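Local structure of JamJ (Lyngbya majuscula, 5DOZ) at residues A170-Q173 with L174-W178; T186-Q189 with K190-V193; F321-L324 with Q325-K328. The protein probably catalyses the NADPH-dependent reduction of an enoyl-acyl carrier protein intermediate during polyketide synthesis, with formation of a cyclopropane ring. All coordinates share one frame; numbering follows the deposited sequence.

Contact 1 (A170-Q173 with L174-W178); sequences AAIQ and LAQFW
The flat carboxamide of Gln-176 lies alongside Ile-172, one helical turn back, both side chains pointing the same way; its OE1 stands 3.8 Å from methyl CG2 of Ile-172. That methyl is anti to the backbone N of Ile-172, which carries it toward the next turn, where the extended Gln-176 chain passes. The other end of the amide, NE2, makes a weak hydrogen bond to Gly-198 O. The Trp-178 indole receives Leu-174 O on one face, 3.1 Å above the ring plane and displaced toward the rim, while its rings meet Tyr-143 and Tyr-147 of helix 136-149. The backbone is joined by regular i to i+4 bonds: Leu-174 N to Ala-170 O (2.9 Å), Ala-175 N to Ala-171 O (2.8 Å, 167° at the hydrogen), then Gln-176 N to Ile-172 O and Phe-177 N to Gln-173 O. Gln-173 packs on Phe-139 and Leu-307, OE1 accepting a bond from His-305 N. On the buried side Ala-171 meets Ile-160, and Ala-175 meets Val-158 and Val-182, their small methyls letting the helix lie close on strands 157-160 and 181-186. This is the first beta-alpha-beta crossover of a Rossmann-type nucleotide-binding domain.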
loop_
_atom_site.group_PDB
_atom_site.type_symbol
_atom_site.label_atom_id
_atom_site.label_comp_id
_atom_site.label_asym_id
_atom_site.label_seq_id
_atom_site.Cartn_x
_atom_site.Cartn_y
_atom_site.Cartn_z
ATOM N N ALA A 170 -8.486 -0.418 2.048
ATOM C CA ALA A 170 -8.262 0.446 3.209
ATOM C C ALA A 170 -8.974 1.786 3.029
ATOM O O ALA A 170 -9.661 2.263 3.937
ATOM C CB ALA A 170 -6.777 0.646 3.454
ATOM N N ALA A 171 -8.826 2.371 1.841
ATOM C CA ALA A 171 -9.477 3.631 1.501
ATOM C C ALA A 171 -11.002 3.538 1.645
ATOM O O ALA A 171 -11.630 4.477 2.118
ATOM C CB ALA A 171 -9.084 4.070 0.095
ATOM N N ILE A 172 -11.582 2.407 1.239
ATOM C CA ILE A 172 -12.996 2.132 1.471
ATOM C C ILE A 172 -13.330 2.307 2.954
ATOM O O ILE A 172 -14.157 3.140 3.302
ATOM C CB ILE A 172 -13.405 0.720 0.985
ATOM C CG1 ILE A 172 -13.528 0.693 -0.539
ATOM C CG2 ILE A 172 -14.728 0.290 1.613
ATOM C CD1 ILE A 172 -13.584 -0.704 -1.123
ATOM N N GLN A 173 -12.671 1.533 3.817
ATOM C CA GLN A 173 -12.885 1.624 5.265
ATOM C C GLN A 173 -12.739 3.045 5.799
ATOM O O GLN A 173 -13.553 3.492 6.597
ATOM C CB GLN A 173 -11.932 0.699 6.023
ATOM C CG GLN A 173 -12.367 -0.755 6.044
ATOM C CD GLN A 173 -11.661 -1.551 7.126
ATOM O OE1 GLN A 173 -11.832 -1.286 8.315
ATOM N NE2 GLN A 173 -10.870 -2.539 6.719
ATOM N N LEU A 174 -11.701 3.749 5.360
ATOM C CA LEU A 174 -11.464 5.110 5.829
ATOM C C LEU A 174 -12.548 6.078 5.363
ATOM O O LEU A 174 -13.100 6.826 6.168
ATOM C CB LEU A 174 -10.064 5.598 5.438
ATOM C CG LEU A 174 -8.897 4.965 6.211
ATOM C CD1 LEU A 174 -7.573 5.513 5.709
ATOM C CD2 LEU A 174 -9.024 5.201 7.711
ATOM N N ALA A 175 -12.868 6.039 4.073
ATOM C CA ALA A 175 -13.865 6.948 3.506
ATOM C C ALA A 175 -15.236 6.807 4.172
ATOM O O ALA A 175 -15.879 7.816 4.485
ATOM C CB ALA A 175 -13.972 6.760 2.001
ATOM N N GLN A 176 -15.670 5.566 4.394
ATOM C CA GLN A 176 -16.971 5.292 5.020
ATOM C C GLN A 176 -17.008 5.729 6.485
ATOM O O GLN A 176 -17.982 6.343 6.926
ATOM C CB GLN A 176 -17.343 3.807 4.898
ATOM C CG GLN A 176 -17.634 3.353 3.474
ATOM C CD GLN A 176 -18.125 1.919 3.401
ATOM O OE1 GLN A 176 -17.558 1.019 4.028
ATOM N NE2 GLN A 176 -19.178 1.697 2.627
ATOM N N PHE A 177 -15.941 5.422 7.226
ATOM C CA PHE A 177 -15.825 5.829 8.630
ATOM C C PHE A 177 -15.752 7.351 8.777
ATOM O O PHE A 177 -16.135 7.900 9.812
ATOM C CB PHE A 177 -14.614 5.154 9.293
ATOM C CG PHE A 177 -14.394 5.553 10.730
ATOM C CD1 PHE A 177 -15.392 5.368 11.686
ATOM C CD2 PHE A 177 -13.176 6.095 11.132
ATOM C CE1 PHE A 177 -15.184 5.733 13.009
ATOM C CE2 PHE A 177 -12.960 6.459 12.453
ATOM C CZ PHE A 177 -13.964 6.279 13.394
ATOM N N TRP A 178 -15.271 8.027 7.735
ATOM C CA TRP A 178 -15.224 9.487 7.733
ATOM C C TRP A 178 -16.499 10.132 7.174
ATOM O O TRP A 178 -16.589 11.355 7.068
ATOM C CB TRP A 178 -13.951 10.003 7.048
ATOM C CG TRP A 178 -12.688 9.659 7.815
ATOM C CD1 TRP A 178 -12.591 9.382 9.153
ATOM C CD2 TRP A 178 -11.353 9.568 7.292
ATOM N NE1 TRP A 178 -11.285 9.114 9.491
ATOM C CE2 TRP A 178 -10.503 9.225 8.371
ATOM C CE3 TRP A 178 -10.793 9.741 6.020
ATOM C CZ2 TRP A 178 -9.120 9.050 8.214
ATOM C CZ3 TRP A 178 -9.419 9.571 5.864
ATOM C CH2 TRP A 178 -8.601 9.227 6.954
#

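Contact 2 (T186-Q189 with K190-V193); sequences TSPQ and KMAV. With NDP (NADPH dihydro-nicotinamide-adenine-dinucleotide phosphate), chain E.
Lys-190 reaches along Ser-187 to the 2'-phosphate of NADPH, its CD 3.3 Å from Ser-187 OG and its NZ hydrogen-bonded to NDP O1X at 3.0 Å. Every torsion beyond CG is close to 180°, and this full extension brings the ammonium to the phosphate oxygen. O1X is gripped a second time by Ser-187 OG (2.7 Å). Thr-186 OG1, 3.4 Å from Lys-190 CB, gives NDP O2X a very short bond, to which Ser-187 N adds a weak one. NZ also bonds Ser-327 O, His-329 O and Ser-164 OG, so the buried ammonium has four partners, counting O1X, among which to share its three N-H groups. With an alanine in place of Lys-190, the phosphate would probably lose a positive partner and the carbonyls of Ser-327 and His-329 a shared donor. The rest of the tight part is Met-191 against Thr-186: the two run alongside in opposite senses, Met-191 CG 3.6 Å from Thr-186 CG2 and Met-191 CE against Thr-186 O. By contrast, the outer side, around Pro-188 and Gln-189, is exposed, and two waters bridge its backbone. The turn bonds Lys-190 N to Ser-187 O and Met-191 N to Pro-188 O arrive well above their carbonyl planes, by 50° and 64°. Beyond them, water 1 links Pro-188 O (2.9 Å) to Ala-192 N, and water 2 links Gln-189 O to Val-193 N. A 2'-phosphate held where the second strand of the Rossmann fold runs into its helix is consistent with use of NADPH.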
loop_
_atom_site.group_PDB
_atom_site.type_symbol
_atom_site.label_atom_id
_atom_site.label_comp_id
_atom_site.label_asym_id
_atom_site.label_seq_id
_atom_site.Cartn_x
_atom_site.Cartn_y
_atom_site.Cartn_z
ATOM N N THR A 186 -14.522 -2.091 -9.660
ATOM C CA THR A 186 -13.835 -3.368 -9.492
ATOM C C THR A 186 -14.118 -4.273 -10.701
ATOM O O THR A 186 -14.923 -3.926 -11.567
ATOM C CB THR A 186 -14.230 -4.062 -8.160
ATOM O OG1 THR A 186 -13.377 -5.186 -7.925
ATOM C CG2 THR A 186 -15.678 -4.532 -8.182
ATOM N N SER A 187 -13.446 -5.418 -10.770
ATOM C CA SER A 187 -13.713 -6.396 -11.832
ATOM C C SER A 187 -15.075 -7.074 -11.608
ATOM O O SER A 187 -15.542 -7.151 -10.465
ATOM C CB SER A 187 -12.581 -7.425 -11.919
ATOM O OG SER A 187 -12.251 -7.943 -10.646
ATOM N N PRO A 188 -15.731 -7.537 -12.695
ATOM C CA PRO A 188 -17.081 -8.101 -12.595
ATOM C C PRO A 188 -17.251 -9.180 -11.527
ATOM O O PRO A 188 -18.210 -9.122 -10.755
ATOM C CB PRO A 188 -17.323 -8.671 -13.994
ATOM C CG PRO A 188 -16.562 -7.746 -14.875
ATOM C CD PRO A 188 -15.309 -7.421 -14.106
ATOM N N GLN A 189 -16.326 -10.136 -11.459
ATOM C CA GLN A 189 -16.448 -11.228 -10.490
ATOM C C GLN A 189 -16.161 -10.837 -9.037
ATOM O O GLN A 189 -16.327 -11.658 -8.134
ATOM C CB GLN A 189 -15.623 -12.452 -10.917
ATOM C CG GLN A 189 -16.235 -13.247 -12.071
ATOM C CD GLN A 189 -17.616 -13.821 -11.759
ATOM O OE1 GLN A 189 -17.892 -14.256 -10.636
ATOM N NE2 GLN A 189 -18.488 -13.834 -12.764
ATOM N N LYS A 190 -15.758 -9.587 -8.809
ATOM C CA LYS A 190 -15.551 -9.078 -7.450
ATOM C C LYS A 190 -16.656 -8.114 -7.006
ATOM O O LYS A 190 -16.657 -7.644 -5.863
ATOM C CB LYS A 190 -14.191 -8.387 -7.332
ATOM C CG LYS A 190 -12.997 -9.287 -7.612
ATOM C CD LYS A 190 -11.713 -8.498 -7.469
ATOM C CE LYS A 190 -10.502 -9.267 -7.953
ATOM N NZ LYS A 190 -9.259 -8.480 -7.708
ATOM N N MET A 191 -17.588 -7.825 -7.909
ATOM C CA MET A 191 -18.604 -6.795 -7.678
ATOM C C MET A 191 -19.558 -7.098 -6.524
ATOM O O MET A 191 -19.893 -6.196 -5.749
ATOM C CB MET A 191 -19.381 -6.493 -8.963
ATOM C CG MET A 191 -18.587 -5.673 -9.971
ATOM S SD MET A 191 -19.448 -5.399 -11.529
ATOM C CE MET A 191 -18.166 -4.615 -12.491
ATOM N N ALA A 192 -19.984 -8.354 -6.406
ATOM C CA ALA A 192 -20.886 -8.754 -5.325
ATOM C C ALA A 192 -20.257 -8.520 -3.949
ATOM O O ALA A 192 -20.869 -7.890 -3.087
ATOM C CB ALA A 192 -21.329 -10.208 -5.488
ATOM N N VAL A 193 -19.030 -9.004 -3.760
ATOM C CA VAL A 193 -18.317 -8.852 -2.485
ATOM C C VAL A 193 -18.205 -7.386 -2.037
ATOM O O VAL A 193 -18.386 -7.082 -0.856
ATOM C CB VAL A 193 -16.932 -9.539 -2.518
ATOM C CG1 VAL A 193 -16.130 -9.216 -1.267
ATOM C CG2 VAL A 193 -17.087 -11.048 -2.662
HETATM P PA NDP E . -3.054 -4.697 -5.550
HETATM O O1A NDP E . -2.303 -5.656 -6.453
HETATM O O2A NDP E . -3.681 -5.193 -4.274
HETATM O O5B NDP E . -4.238 -4.019 -6.401
HETATM C C5B NDP E . -4.267 -4.052 -7.823
HETATM C C4B NDP E . -5.728 -3.997 -8.233
HETATM O O4B NDP E . -5.828 -3.391 -9.526
HETATM C C3B NDP E . -6.369 -5.376 -8.354
HETATM O O3B NDP E . -7.063 -5.759 -7.163
HETATM C C2B NDP E . -7.371 -5.194 -9.464
HETATM O O2B NDP E . -8.633 -4.915 -8.878
HETATM C C1B NDP E . -6.939 -3.950 -10.220
HETATM N N9A NDP E . -6.532 -4.272 -11.601
HETATM C C8A NDP E . -5.763 -5.302 -11.989
HETATM N N7A NDP E . -5.592 -5.285 -13.330
HETATM C C5A NDP E . -6.263 -4.220 -13.812
HETATM C C6A NDP E . -6.500 -3.609 -15.139
HETATM N N6A NDP E . -5.966 -4.148 -16.255
HETATM N N1A NDP E . -7.269 -2.491 -15.197
HETATM C C2A NDP E . -7.811 -1.935 -14.098
HETATM N N3A NDP E . -7.631 -2.442 -12.865
HETATM C C4A NDP E . -6.881 -3.557 -12.665
HETATM O O3 NDP E . -2.110 -3.426 -5.257
HETATM P PN NDP E . -2.286 -2.343 -4.078
HETATM O O1N NDP E . -3.739 -2.147 -3.764
HETATM O O2N NDP E . -1.330 -2.685 -2.970
HETATM O O5D NDP E . -1.754 -0.987 -4.769
HETATM C C5D NDP E . -2.347 -0.467 -5.966
HETATM C C4D NDP E . -1.353 0.427 -6.708
HETATM O O4D NDP E . -0.845 1.454 -5.852
HETATM C C3D NDP E . -0.136 -0.332 -7.197
HETATM O O3D NDP E . 0.202 0.190 -8.480
HETATM C C2D NDP E . 0.948 -0.008 -6.185
HETATM O O2D NDP E . 2.282 -0.123 -6.701
HETATM C C1D NDP E . 0.582 1.409 -5.781
HETATM N N1N NDP E . 1.026 1.742 -4.427
HETATM C C2N NDP E . 1.638 2.919 -4.240
HETATM C C3N NDP E . 1.844 3.441 -2.968
HETATM C C7N NDP E . 2.304 4.863 -2.815
HETATM O O7N NDP E . 2.940 5.209 -1.833
HETATM N N7N NDP E . 1.999 5.737 -3.770
HETATM C C4N NDP E . 1.742 2.532 -1.761
HETATM C C5N NDP E . 0.963 1.337 -2.075
HETATM C C6N NDP E . 0.713 0.943 -3.389
HETATM P P2B NDP E . -9.991 -5.177 -9.678
HETATM O O1X NDP E . -9.956 -6.647 -10.030
HETATM O O2X NDP E . -11.023 -4.797 -8.662
HETATM O O3X NDP E . -9.924 -4.248 -10.865
HETATM O O HOH W 1 -19.768 -10.221 -8.531
HETATM O O HOH W 2 -18.185 -10.968 -6.139
#

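Contact 3 (F321-L324 with Q325-K328); sequences FRYL and QRSK. With NDP (NADPH dihydro-nicotinamide-adenine-dinucleotide phosphate), chain E.
At the C-terminal end of helix 317-326, in the beta-alpha-beta unit with strands 309-313 and 332-336, the chain turns into the NADPH pocket. Gln-325 N bonds Phe-321 O in the carbonyl plane (2.9 Å), and Arg-326 N bonds Arg-322 O. The following bond, from Ser-327 N to Tyr-323 O, is weak and bent to 139°; Ser-327 is the first residue to leave the helix, with a positive phi of 64°. The Tyr-323 and Arg-326 side chains cross at about a right angle, guanidinium NH2 lying 4.0 Å from ring atom CD1 with the two planes 76° apart. Water 3 sits over the centre of one face of the Tyr-323 ring, 3.1 Å above it, and donates to Tyr-323 O while accepting a weak bond from Lys-328 N. The Tyr-323 ring also meets Phe-312. Toward the cofactor, Leu-324, its CG anti to the backbone nitrogen, brings CD1 to 4.0 Å from NDP O1A, and its side chain packs on Ile-51 and Val-333. Ser-327 OG lies against the adenosine ribose, 3.0 Å from NDP C3B, a contact and not a bond. Water 4 ties the helix end to the pyrophosphate: it accepts from Ser-327 OG (2.6 Å) and donates both to Leu-324 O (2.8 Å) and to NDP O1A.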
loop_
_atom_site.group_PDB
_atom_site.type_symbol
_atom_site.label_atom_id
_atom_site.label_comp_id
_atom_site.label_asym_id
_atom_site.label_seq_id
_atom_site.Cartn_x
_atom_site.Cartn_y
_atom_site.Cartn_z
ATOM N N PHE A 321 3.250 -14.962 -4.927
ATOM C CA PHE A 321 3.480 -13.909 -5.930
ATOM C C PHE A 321 2.543 -14.047 -7.128
ATOM O O PHE A 321 1.902 -13.084 -7.525
ATOM C CB PHE A 321 4.934 -13.926 -6.423
ATOM C CG PHE A 321 5.867 -13.013 -5.663
ATOM C CD1 PHE A 321 6.208 -13.276 -4.335
ATOM C CD2 PHE A 321 6.451 -11.915 -6.301
ATOM C CE1 PHE A 321 7.081 -12.440 -3.645
ATOM C CE2 PHE A 321 7.328 -11.078 -5.617
ATOM C CZ PHE A 321 7.648 -11.346 -4.290
ATOM N N ARG A 322 2.470 -15.248 -7.701
ATOM C CA ARG A 322 1.603 -15.517 -8.860
ATOM C C ARG A 322 0.136 -15.188 -8.579
ATOM O O ARG A 322 -0.562 -14.647 -9.437
ATOM C CB ARG A 322 1.764 -16.967 -9.327
ATOM C CG ARG A 322 3.066 -17.198 -10.079
ATOM C CD ARG A 322 3.304 -18.642 -10.483
ATOM N NE ARG A 322 4.413 -18.722 -11.438
ATOM C CZ ARG A 322 5.153 -19.803 -11.662
ATOM N NH1 ARG A 322 4.922 -20.931 -11.002
ATOM N NH2 ARG A 322 6.136 -19.753 -12.551
ATOM N N TYR A 323 -0.312 -15.495 -7.366
ATOM C CA TYR A 323 -1.675 -15.199 -6.934
ATOM C C TYR A 323 -1.989 -13.695 -6.939
ATOM O O TYR A 323 -3.100 -13.292 -7.310
ATOM C CB TYR A 323 -1.920 -15.791 -5.543
ATOM C CG TYR A 323 -3.354 -15.707 -5.081
ATOM C CD1 TYR A 323 -4.276 -16.701 -5.408
ATOM C CD2 TYR A 323 -3.789 -14.634 -4.315
ATOM C CE1 TYR A 323 -5.594 -16.620 -4.979
ATOM C CE2 TYR A 323 -5.101 -14.542 -3.891
ATOM C CZ TYR A 323 -5.999 -15.532 -4.222
ATOM O OH TYR A 323 -7.297 -15.421 -3.785
ATOM N N LEU A 324 -1.026 -12.874 -6.523
ATOM C CA LEU A 324 -1.198 -11.421 -6.574
ATOM C C LEU A 324 -1.091 -10.915 -8.016
ATOM O O LEU A 324 -1.793 -9.980 -8.404
ATOM C CB LEU A 324 -0.199 -10.698 -5.648
ATOM C CG LEU A 324 -0.446 -9.203 -5.385
ATOM C CD1 LEU A 324 -1.601 -8.984 -4.416
ATOM C CD2 LEU A 324 0.801 -8.507 -4.856
ATOM N N GLN A 325 -0.218 -11.543 -8.805
ATOM C CA GLN A 325 -0.080 -11.225 -10.233
ATOM C C GLN A 325 -1.377 -11.438 -11.017
ATOM O O GLN A 325 -1.753 -10.597 -11.826
ATOM C CB GLN A 325 1.056 -12.035 -10.867
ATOM C CG GLN A 325 1.357 -11.653 -12.313
ATOM C CD GLN A 325 2.408 -12.538 -12.950
ATOM O OE1 GLN A 325 2.446 -13.743 -12.716
ATOM N NE2 GLN A 325 3.268 -11.938 -13.765
ATOM N N ARG A 326 -2.046 -12.564 -10.779
ATOM C CA ARG A 326 -3.342 -12.854 -11.406
ATOM C C ARG A 326 -4.444 -11.907 -10.926
ATOM O O ARG A 326 -5.476 -11.756 -11.583
ATOM C CB ARG A 326 -3.741 -14.313 -11.169
ATOM C CG ARG A 326 -3.554 -15.215 -12.381
ATOM C CD ARG A 326 -3.416 -16.677 -11.982
ATOM N NE ARG A 326 -4.322 -17.040 -10.894
ATOM C CZ ARG A 326 -4.068 -17.974 -9.977
ATOM N NH1 ARG A 326 -2.926 -18.654 -9.998
ATOM N NH2 ARG A 326 -4.959 -18.221 -9.025
ATOM N N SER A 327 -4.217 -11.293 -9.765
ATOM C CA SER A 327 -5.001 -10.154 -9.301
ATOM C C SER A 327 -6.473 -10.475 -9.031
ATOM O O SER A 327 -7.315 -9.578 -9.073
ATOM C CB SER A 327 -4.886 -9.012 -10.319
ATOM O OG SER A 327 -5.021 -7.755 -9.705
ATOM N N LYS A 328 -6.775 -11.742 -8.747
ATOM C CA LYS A 328 -8.161 -12.188 -8.516
ATOM C C LYS A 328 -8.574 -12.071 -7.038
ATOM O O LYS A 328 -9.708 -12.405 -6.671
ATOM C CB LYS A 328 -8.362 -13.634 -9.007
ATOM C CG LYS A 328 -8.148 -13.850 -10.501
ATOM C CD LYS A 328 -8.215 -15.331 -10.858
ATOM C CE LYS A 328 -8.316 -15.549 -12.362
ATOM N NZ LYS A 328 -7.036 -15.302 -13.089
HETATM P PA NDP E . -3.054 -4.697 -5.550
HETATM O O1A NDP E . -2.303 -5.656 -6.453
HETATM O O2A NDP E . -3.681 -5.193 -4.274
HETATM O O5B NDP E . -4.238 -4.019 -6.401
HETATM C C5B NDP E . -4.267 -4.052 -7.823
HETATM C C4B NDP E . -5.728 -3.997 -8.233
HETATM O O4B NDP E . -5.828 -3.391 -9.526
HETATM C C3B NDP E . -6.369 -5.376 -8.354
HETATM O O3B NDP E . -7.063 -5.759 -7.163
HETATM C C2B NDP E . -7.371 -5.194 -9.464
HETATM O O2B NDP E . -8.633 -4.915 -8.878
HETATM C C1B NDP E . -6.939 -3.950 -10.220
HETATM N N9A NDP E . -6.532 -4.272 -11.601
HETATM C C8A NDP E . -5.763 -5.302 -11.989
HETATM N N7A NDP E . -5.592 -5.285 -13.330
HETATM C C5A NDP E . -6.263 -4.220 -13.812
HETATM C C6A NDP E . -6.500 -3.609 -15.139
HETATM N N6A NDP E . -5.966 -4.148 -16.255
HETATM N N1A NDP E . -7.269 -2.491 -15.197
HETATM C C2A NDP E . -7.811 -1.935 -14.098
HETATM N N3A NDP E . -7.631 -2.442 -12.865
HETATM C C4A NDP E . -6.881 -3.557 -12.665
HETATM O O3 NDP E . -2.110 -3.426 -5.257
HETATM P PN NDP E . -2.286 -2.343 -4.078
HETATM O O1N NDP E . -3.739 -2.147 -3.764
HETATM O O2N NDP E . -1.330 -2.685 -2.970
HETATM O O5D NDP E . -1.754 -0.987 -4.769
HETATM C C5D NDP E . -2.347 -0.467 -5.966
HETATM C C4D NDP E . -1.353 0.427 -6.708
HETATM O O4D NDP E . -0.845 1.454 -5.852
HETATM C C3D NDP E . -0.136 -0.332 -7.197
HETATM O O3D NDP E . 0.202 0.190 -8.480
HETATM C C2D NDP E . 0.948 -0.008 -6.185
HETATM O O2D NDP E . 2.282 -0.123 -6.701
HETATM C C1D NDP E . 0.582 1.409 -5.781
HETATM N N1N NDP E . 1.026 1.742 -4.427
HETATM C C2N NDP E . 1.638 2.919 -4.240
HETATM C C3N NDP E . 1.844 3.441 -2.968
HETATM C C7N NDP E . 2.304 4.863 -2.815
HETATM O O7N NDP E . 2.940 5.209 -1.833
HETATM N N7N NDP E . 1.999 5.737 -3.770
HETATM C C4N NDP E . 1.742 2.532 -1.761
HETATM C C5N NDP E . 0.963 1.337 -2.075
HETATM C C6N NDP E . 0.713 0.943 -3.389
HETATM P P2B NDP E . -9.991 -5.177 -9.678
HETATM O O1X NDP E . -9.956 -6.647 -10.030
HETATM O O2X NDP E . -11.023 -4.797 -8.662
HETATM O O3X NDP E . -9.924 -4.248 -10.865
HETATM O O HOH W 3 -5.871 -14.276 -7.266
HETATM O O HOH W 4 -2.985 -7.444 -8.083
#

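How the contacts relate
The contacts come in series along the chain. Contact 1, on helix 166-177, precedes strand 181-186, whose end opens into contact 2 and helix 191-198; both belong to the six-stranded parallel sheet region, with centres about 18 Å apart and no touch. Contact 3 comes much later, on helix 317-326, between strands 309-313 and 332-336 of the mixed sheet, about 24 Å from contact 1 and about 16 Å from contact 2 by centres. Contacts 2 and 3 do meet, through Lys-190 and Ser-327, and both touch NADPH. They thus approach the cofactor from the Rossmann sheet and from a helix beside the mixed sheet.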